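Local coordinates for Two-component system response regulator/GGDEF domain protein (Aeromonas salmonicida, PDB 3LUF) that probably makes cyclic di-GMP from two GTP molecules through a GGDEF domain absent from this fragment, which holds its two magnesium-binding receiver domains, at residues K4-I9 and E31-D36; Q124-V129 and L148-E153. One frame throughout, in Å; residues are numbered along the deposited sequence. Where two conformers were deposited one is given.

Contact 1: residues K4-I9 and E31-D36; sequences KQKILI and EIDAFD
Ile7 and Ile9 meet Ile32 and Ala34 on one face of two parallel strands, 6-9 and 31-35, the opening beta-alpha-beta unit of a CheY-like receiver domain. The strand axes approach to 4.7 Å at 21°. Five backbone hydrogen bonds alternate across the pair, from Glu31 N to Gln5 O at one end to Phe35 N to Ile9 O, 2.9 Å, at the other. Ile7, in one of two conformers, lies beside Ile32, whereas Ile9 reaches back along the strand and sets CD1 3.7 Å from Ile32 CG2; Ile9 CB also abuts Ala34 CB. Helix 14-27, the crossover between the strands, covers this face, with Ile24 against Ile7 and Ile32 and Ile21 against Ala34.

The other face carries Lys6, Leu8 and Asp33. A weak salt bridge of 3.4 Å runs from Lys6 NZ to Asp33 OD2. Each has a stronger partner near the start of strand 49-55: Glu48 in a salt bridge with Lys6 NZ, the Tyr49 hydroxyl in a hydrogen bond with Asp33 OD2. Leu8 holds CG anti to its own nitrogen (chi1 174°), which brings CD1 into the plane of the Phe35 ring, 3.7 Å from CE2 at its edge.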
loop_
_atom_site.group_PDB
_atom_site.type_symbol
_atom_site.label_atom_id
_atom_site.label_comp_id
_atom_site.label_asym_id
_atom_site.label_seq_id
_atom_site.Cartn_x
_atom_site.Cartn_y
_atom_site.Cartn_z
ATOM N N LYS B 4 -24.932 6.918 8.403
ATOM C CA LYS B 4 -25.764 7.022 7.150
ATOM C C LYS B 4 -25.426 5.881 6.209
ATOM O O LYS B 4 -24.278 5.464 6.179
ATOM C CB LYS B 4 -25.455 8.348 6.466
ATOM C CG LYS B 4 -26.127 9.523 7.140
ATOM C CD LYS B 4 -25.146 10.460 7.768
ATOM C CE LYS B 4 -24.308 11.126 6.714
ATOM N NZ LYS B 4 -24.068 12.535 7.089
ATOM N N GLN B 5 -26.404 5.370 5.441
ATOM C CA GLN B 5 -26.120 4.230 4.575
ATOM C C GLN B 5 -26.744 4.412 3.198
ATOM O O GLN B 5 -27.060 3.441 2.532
ATOM C CB GLN B 5 -26.610 2.941 5.235
ATOM C CG GLN B 5 -26.164 1.650 4.547
ATOM C CD GLN B 5 -26.694 0.419 5.237
ATOM O OE1 GLN B 5 -26.946 -0.607 4.595
ATOM N NE2 GLN B 5 -26.859 0.507 6.557
ATOM N N LYS B 6 -26.972 5.661 2.812
ATOM C CA LYS B 6 -27.566 5.942 1.500
ATOM C C LYS B 6 -26.631 6.824 0.668
ATOM O O LYS B 6 -25.898 7.651 1.222
ATOM C CB LYS B 6 -28.929 6.620 1.675
ATOM C CG LYS B 6 -29.799 6.534 0.430
ATOM C CD LYS B 6 -31.276 6.380 0.749
ATOM C CE LYS B 6 -31.757 7.435 1.714
ATOM N NZ LYS B 6 -33.229 7.504 1.576
ATOM N N ILE B 7 -26.610 6.627 -0.651
ATOM C CA ILE B 7 -25.887 7.591 -1.511
ATOM C C ILE B 7 -26.823 8.201 -2.540
ATOM O O ILE B 7 -27.861 7.628 -2.852
ATOM C CB ILE B 7 -24.624 7.016 -2.224
ATOM C CG1 ILE B 7 -25.011 5.910 -3.199
ATOM C CG2 ILE B 7 -23.574 6.535 -1.185
ATOM C CD1 ILE B 7 -24.187 5.876 -4.421
ATOM N N LEU B 8 -26.442 9.376 -3.017
ATOM C CA LEU B 8 -27.221 10.126 -4.002
ATOM C C LEU B 8 -26.379 10.164 -5.283
ATOM O O LEU B 8 -25.188 10.474 -5.253
ATOM C CB LEU B 8 -27.426 11.562 -3.483
ATOM C CG LEU B 8 -28.122 12.498 -4.512
ATOM C CD1 LEU B 8 -29.517 11.972 -4.748
ATOM C CD2 LEU B 8 -28.148 13.957 -4.015
ATOM N N ILE B 9 -27.036 9.902 -6.403
ATOM C CA ILE B 9 -26.407 10.004 -7.726
ATOM C C ILE B 9 -27.235 10.988 -8.524
ATOM O O ILE B 9 -28.453 10.824 -8.616
ATOM C CB ILE B 9 -26.367 8.617 -8.447
ATOM C CG1 ILE B 9 -25.537 7.618 -7.633
ATOM C CG2 ILE B 9 -25.718 8.758 -9.852
ATOM C CD1 ILE B 9 -25.608 6.191 -8.221
ATOM N N GLU B 31 -27.861 1.956 0.064
ATOM C CA GLU B 31 -29.119 2.285 -0.626
ATOM C C GLU B 31 -28.854 3.462 -1.552
ATOM O O GLU B 31 -28.114 4.377 -1.192
ATOM C CB GLU B 31 -30.218 2.696 0.350
ATOM C CG GLU B 31 -31.322 1.660 0.574
ATOM C CD GLU B 31 -31.237 1.042 1.952
ATOM O OE1 GLU B 31 -30.103 0.836 2.437
ATOM O OE2 GLU B 31 -32.298 0.789 2.562
ATOM N N ILE B 32 -29.461 3.441 -2.734
ATOM C CA ILE B 32 -29.155 4.414 -3.761
ATOM C C ILE B 32 -30.398 5.173 -4.143
ATOM O O ILE B 32 -31.411 4.550 -4.448
ATOM C CB ILE B 32 -28.617 3.730 -5.060
ATOM C CG1 ILE B 32 -27.376 2.880 -4.760
ATOM C CG2 ILE B 32 -28.274 4.787 -6.103
ATOM C CD1 ILE B 32 -27.001 1.932 -5.932
ATOM N N ASP B 33 -30.307 6.503 -4.141
ATOM C CA ASP B 33 -31.288 7.355 -4.815
ATOM C C ASP B 33 -30.592 8.006 -6.005
ATOM O O ASP B 33 -29.604 8.735 -5.827
ATOM C CB ASP B 33 -31.789 8.445 -3.868
ATOM C CG ASP B 33 -32.698 7.902 -2.767
ATOM O OD1 ASP B 33 -33.406 6.901 -2.997
ATOM O OD2 ASP B 33 -32.714 8.501 -1.674
ATOM N N ALA B 34 -31.138 7.792 -7.206
ATOM C CA ALA B 34 -30.499 8.309 -8.416
ATOM C C ALA B 34 -31.474 9.100 -9.285
ATOM O O ALA B 34 -32.575 8.620 -9.580
ATOM C CB ALA B 34 -29.900 7.153 -9.250
ATOM N N PHE B 35 -31.034 10.277 -9.719
ATOM C CA PHE B 35 -31.884 11.173 -10.502
ATOM C C PHE B 35 -31.154 11.692 -11.706
ATOM O O PHE B 35 -29.917 11.752 -11.718
ATOM C CB PHE B 35 -32.358 12.352 -9.638
ATOM C CG PHE B 35 -33.023 11.921 -8.395
ATOM C CD1 PHE B 35 -34.346 11.460 -8.440
ATOM C CD2 PHE B 35 -32.317 11.910 -7.171
ATOM C CE1 PHE B 35 -34.964 11.000 -7.282
ATOM C CE2 PHE B 35 -32.924 11.464 -6.010
ATOM C CZ PHE B 35 -34.250 11.001 -6.061
ATOM N N ASP B 36 -31.920 12.034 -12.740
ATOM C CA ASP B 36 -31.322 12.617 -13.936
ATOM C C ASP B 36 -31.280 14.145 -13.972
ATOM O O ASP B 36 -30.798 14.701 -14.941
ATOM C CB ASP B 36 -31.988 12.065 -15.227
ATOM C CG ASP B 36 -33.477 12.399 -15.340
ATOM O OD1 ASP B 36 -34.054 13.084 -14.465
ATOM O OD2 ASP B 36 -34.077 11.969 -16.353
#

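Contact 2: residues Q124-V129 and L148-E153; sequences QIEVLV and LLQVHE. Unlike the reference sequence in segment 148-153: Gln150 (reference Leu).
Glu126 and His152 lie on the same face of the parallel pair 126-129 and 150-153, two residues apart in register, and their flat groups are nearly coplanar, 23° between carboxylate and imidazole. His152 NE2 donates to Glu126 OE1 over 2.7 Å with an angle of 151° at the hydrogen. The oxygen accepts through its anti lone pair, the one turned away from OE2. His152 CG stands anti to its carbonyl carbon (chi1 -61°), which turns the ring back along the strand so that its edge passes Val127 O and Glu126 CB.

Gln150 crosses Glu126 at a slant with its amide almost parallel to the carboxylate. Its OE1 lies 3.6 Å from Glu126 CG, a contact with carbon, while NE2 is hydrogen-bonded to Gln123 O.

The face of Val127, Val129 and Val151 is mostly aliphatic, though Glu153, salt-bridged to Arg137, also lies on it. Ile125 and Leu149, just before the strands, extend the apolar packing side by side, CG2 to CD2 3.8 Å, and Val127 meets the same Leu149 methyl at about a right angle. Val151 touches Val127 through CG2 and Val129 through CG1, the latter 3.9 Å from Val129 CG2. Helix 134-145, the connection of this beta-alpha-beta crossover in the second receiver domain, lays Leu144 on Val129 and Val151; helix 232-248 covers Ile125 and Leu149.

His152 N binds Val127 O at 2.8 Å in an almost straight bond, and His152 O receives Val129 N. The histidine is thus tied to strand 126-129 through its backbone N-H and C=O and its ring; with OE1 near the ring plane at NE2, the Glu126 bond would restrain the ring's rotation. A carboxylate this close would be expected to favour a protonated, positively charged imidazole.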
loop_
_atom_site.group_PDB
_atom_site.type_symbol
_atom_site.label_atom_id
_atom_site.label_comp_id
_atom_site.label_asym_id
_atom_site.label_seq_id
_atom_site.Cartn_x
_atom_site.Cartn_y
_atom_site.Cartn_z
ATOM N N GLN B 124 -17.270 4.975 10.751
ATOM C CA GLN B 124 -17.175 4.414 12.098
ATOM C C GLN B 124 -15.754 4.028 12.495
ATOM O O GLN B 124 -15.545 3.253 13.454
ATOM C CB GLN B 124 -18.171 3.271 12.294
ATOM C CG GLN B 124 -17.752 1.942 11.796
ATOM C CD GLN B 124 -18.544 0.807 12.410
ATOM O OE1 GLN B 124 -18.014 -0.299 12.601
ATOM N NE2 GLN B 124 -19.833 1.060 12.711
ATOM N N ILE B 125 -14.787 4.561 11.757
ATOM C CA ILE B 125 -13.374 4.238 12.004
ATOM C C ILE B 125 -12.647 5.435 12.609
ATOM O O ILE B 125 -12.786 6.555 12.130
ATOM C CB ILE B 125 -12.683 3.765 10.697
ATOM C CG1 ILE B 125 -13.311 2.442 10.235
ATOM C CG2 ILE B 125 -11.152 3.646 10.902
ATOM C CD1 ILE B 125 -12.820 1.906 8.848
ATOM N N GLU B 126 -11.904 5.208 13.692
ATOM C CA GLU B 126 -11.107 6.269 14.339
ATOM C C GLU B 126 -9.619 6.101 14.011
ATOM O O GLU B 126 -9.068 4.985 14.070
ATOM C CB GLU B 126 -11.301 6.236 15.868
ATOM C CG GLU B 126 -12.768 6.433 16.250
ATOM C CD GLU B 126 -12.975 6.431 17.762
ATOM O OE1 GLU B 126 -12.258 7.189 18.445
ATOM O OE2 GLU B 126 -13.871 5.696 18.246
ATOM N N VAL B 127 -9.013 7.207 13.609
ATOM C CA VAL B 127 -7.604 7.239 13.259
ATOM C C VAL B 127 -6.888 8.358 13.995
ATOM O O VAL B 127 -7.522 9.288 14.490
ATOM C CB VAL B 127 -7.425 7.400 11.744
ATOM C CG1 VAL B 127 -8.194 6.349 11.001
ATOM C CG2 VAL B 127 -7.809 8.868 11.292
ATOM N N LEU B 128 -5.557 8.271 14.069
ATOM C CA LEU B 128 -4.793 9.263 14.828
ATOM C C LEU B 128 -3.674 9.818 13.973
ATOM O O LEU B 128 -2.928 9.054 13.344
ATOM C CB LEU B 128 -4.202 8.615 16.092
ATOM C CG LEU B 128 -3.204 9.413 16.955
ATOM C CD1 LEU B 128 -3.788 10.756 17.451
ATOM C CD2 LEU B 128 -2.651 8.567 18.126
ATOM N N VAL B 129 -3.565 11.151 13.908
ATOM C CA VAL B 129 -2.452 11.802 13.211
ATOM C C VAL B 129 -1.491 12.371 14.264
ATOM O O VAL B 129 -1.934 13.105 15.140
ATOM C CB VAL B 129 -2.930 12.987 12.291
ATOM C CG1 VAL B 129 -1.725 13.643 11.603
ATOM C CG2 VAL B 129 -3.938 12.489 11.261
ATOM N N LEU B 148 -14.232 10.998 5.422
ATOM C CA LEU B 148 -15.263 10.728 6.434
ATOM C C LEU B 148 -14.796 9.955 7.685
ATOM O O LEU B 148 -15.621 9.457 8.465
ATOM C CB LEU B 148 -16.511 10.066 5.804
ATOM C CG LEU B 148 -17.173 10.899 4.683
ATOM C CD1 LEU B 148 -18.362 10.123 4.194
ATOM C CD2 LEU B 148 -17.620 12.310 5.193
ATOM N N LEU B 149 -13.485 9.926 7.911
ATOM C CA LEU B 149 -12.952 9.274 9.094
ATOM C C LEU B 149 -13.143 10.151 10.343
ATOM O O LEU B 149 -13.280 11.372 10.251
ATOM C CB LEU B 149 -11.455 8.986 8.901
ATOM C CG LEU B 149 -11.121 7.935 7.834
ATOM C CD1 LEU B 149 -9.701 8.144 7.337
ATOM C CD2 LEU B 149 -11.268 6.542 8.419
ATOM N N GLN B 150 -13.158 9.494 11.497
ATOM C CA GLN B 150 -13.076 10.163 12.777
ATOM C C GLN B 150 -11.605 10.340 13.118
ATOM O O GLN B 150 -10.901 9.363 13.341
ATOM C CB GLN B 150 -13.766 9.297 13.812
ATOM C CG GLN B 150 -15.273 9.184 13.574
ATOM C CD GLN B 150 -15.922 8.337 14.644
ATOM O OE1 GLN B 150 -15.698 8.562 15.837
ATOM N NE2 GLN B 150 -16.671 7.322 14.235
ATOM N N VAL B 151 -11.159 11.598 13.145
ATOM C CA VAL B 151 -9.730 11.929 13.192
ATOM C C VAL B 151 -9.337 12.558 14.533
ATOM O O VAL B 151 -9.862 13.611 14.943
ATOM C CB VAL B 151 -9.288 12.848 12.008
ATOM C CG1 VAL B 151 -7.787 12.950 11.967
ATOM C CG2 VAL B 151 -9.827 12.297 10.623
ATOM N N HIS B 152 -8.424 11.884 15.241
ATOM C CA HIS B 152 -7.861 12.432 16.452
ATOM C C HIS B 152 -6.501 13.038 16.110
ATOM O O HIS B 152 -5.849 12.625 15.176
ATOM C CB HIS B 152 -7.619 11.315 17.465
ATOM C CG HIS B 152 -8.854 10.578 17.878
ATOM N ND1 HIS B 152 -9.513 10.843 19.061
ATOM C CD2 HIS B 152 -9.519 9.559 17.293
ATOM C CE1 HIS B 152 -10.549 10.036 19.172
ATOM N NE2 HIS B 152 -10.585 9.248 18.109
ATOM N N GLU B 153 -6.050 14.007 16.897
ATOM C CA GLU B 153 -4.740 14.605 16.647
ATOM C C GLU B 153 -3.827 14.601 17.881
ATOM O O GLU B 153 -4.298 14.635 19.039
ATOM C CB GLU B 153 -4.860 16.038 16.062
ATOM C CG GLU B 153 -5.451 17.051 17.045
ATOM C CD GLU B 153 -5.320 18.526 16.611
ATOM O OE1 GLU B 153 -4.232 18.970 16.142
ATOM O OE2 GLU B 153 -6.333 19.238 16.775
#

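Contacts 1 and 2 occupy equivalent places in two successive receiver domains: each pairs the first strand of a five-stranded parallel sheet, order 2-1-3-4-5, with the second, which is outermost within the chain. They come in series, contact 1 closing before contact 2 opens, and share neither sheet nor domain. Helix 106-122 leads from the first domain to the second. The centres are 25 Å apart and the nearest atoms about 7 Å, so the two contacts do not touch. Each first strand leads toward its own magnesium site, Asp12, Asp55 and Thr57 or Asp132, Asp176 and Tyr178, consistent with two receiver modules, each with its own predicted phosphoacceptor, Asp55 or Asp176.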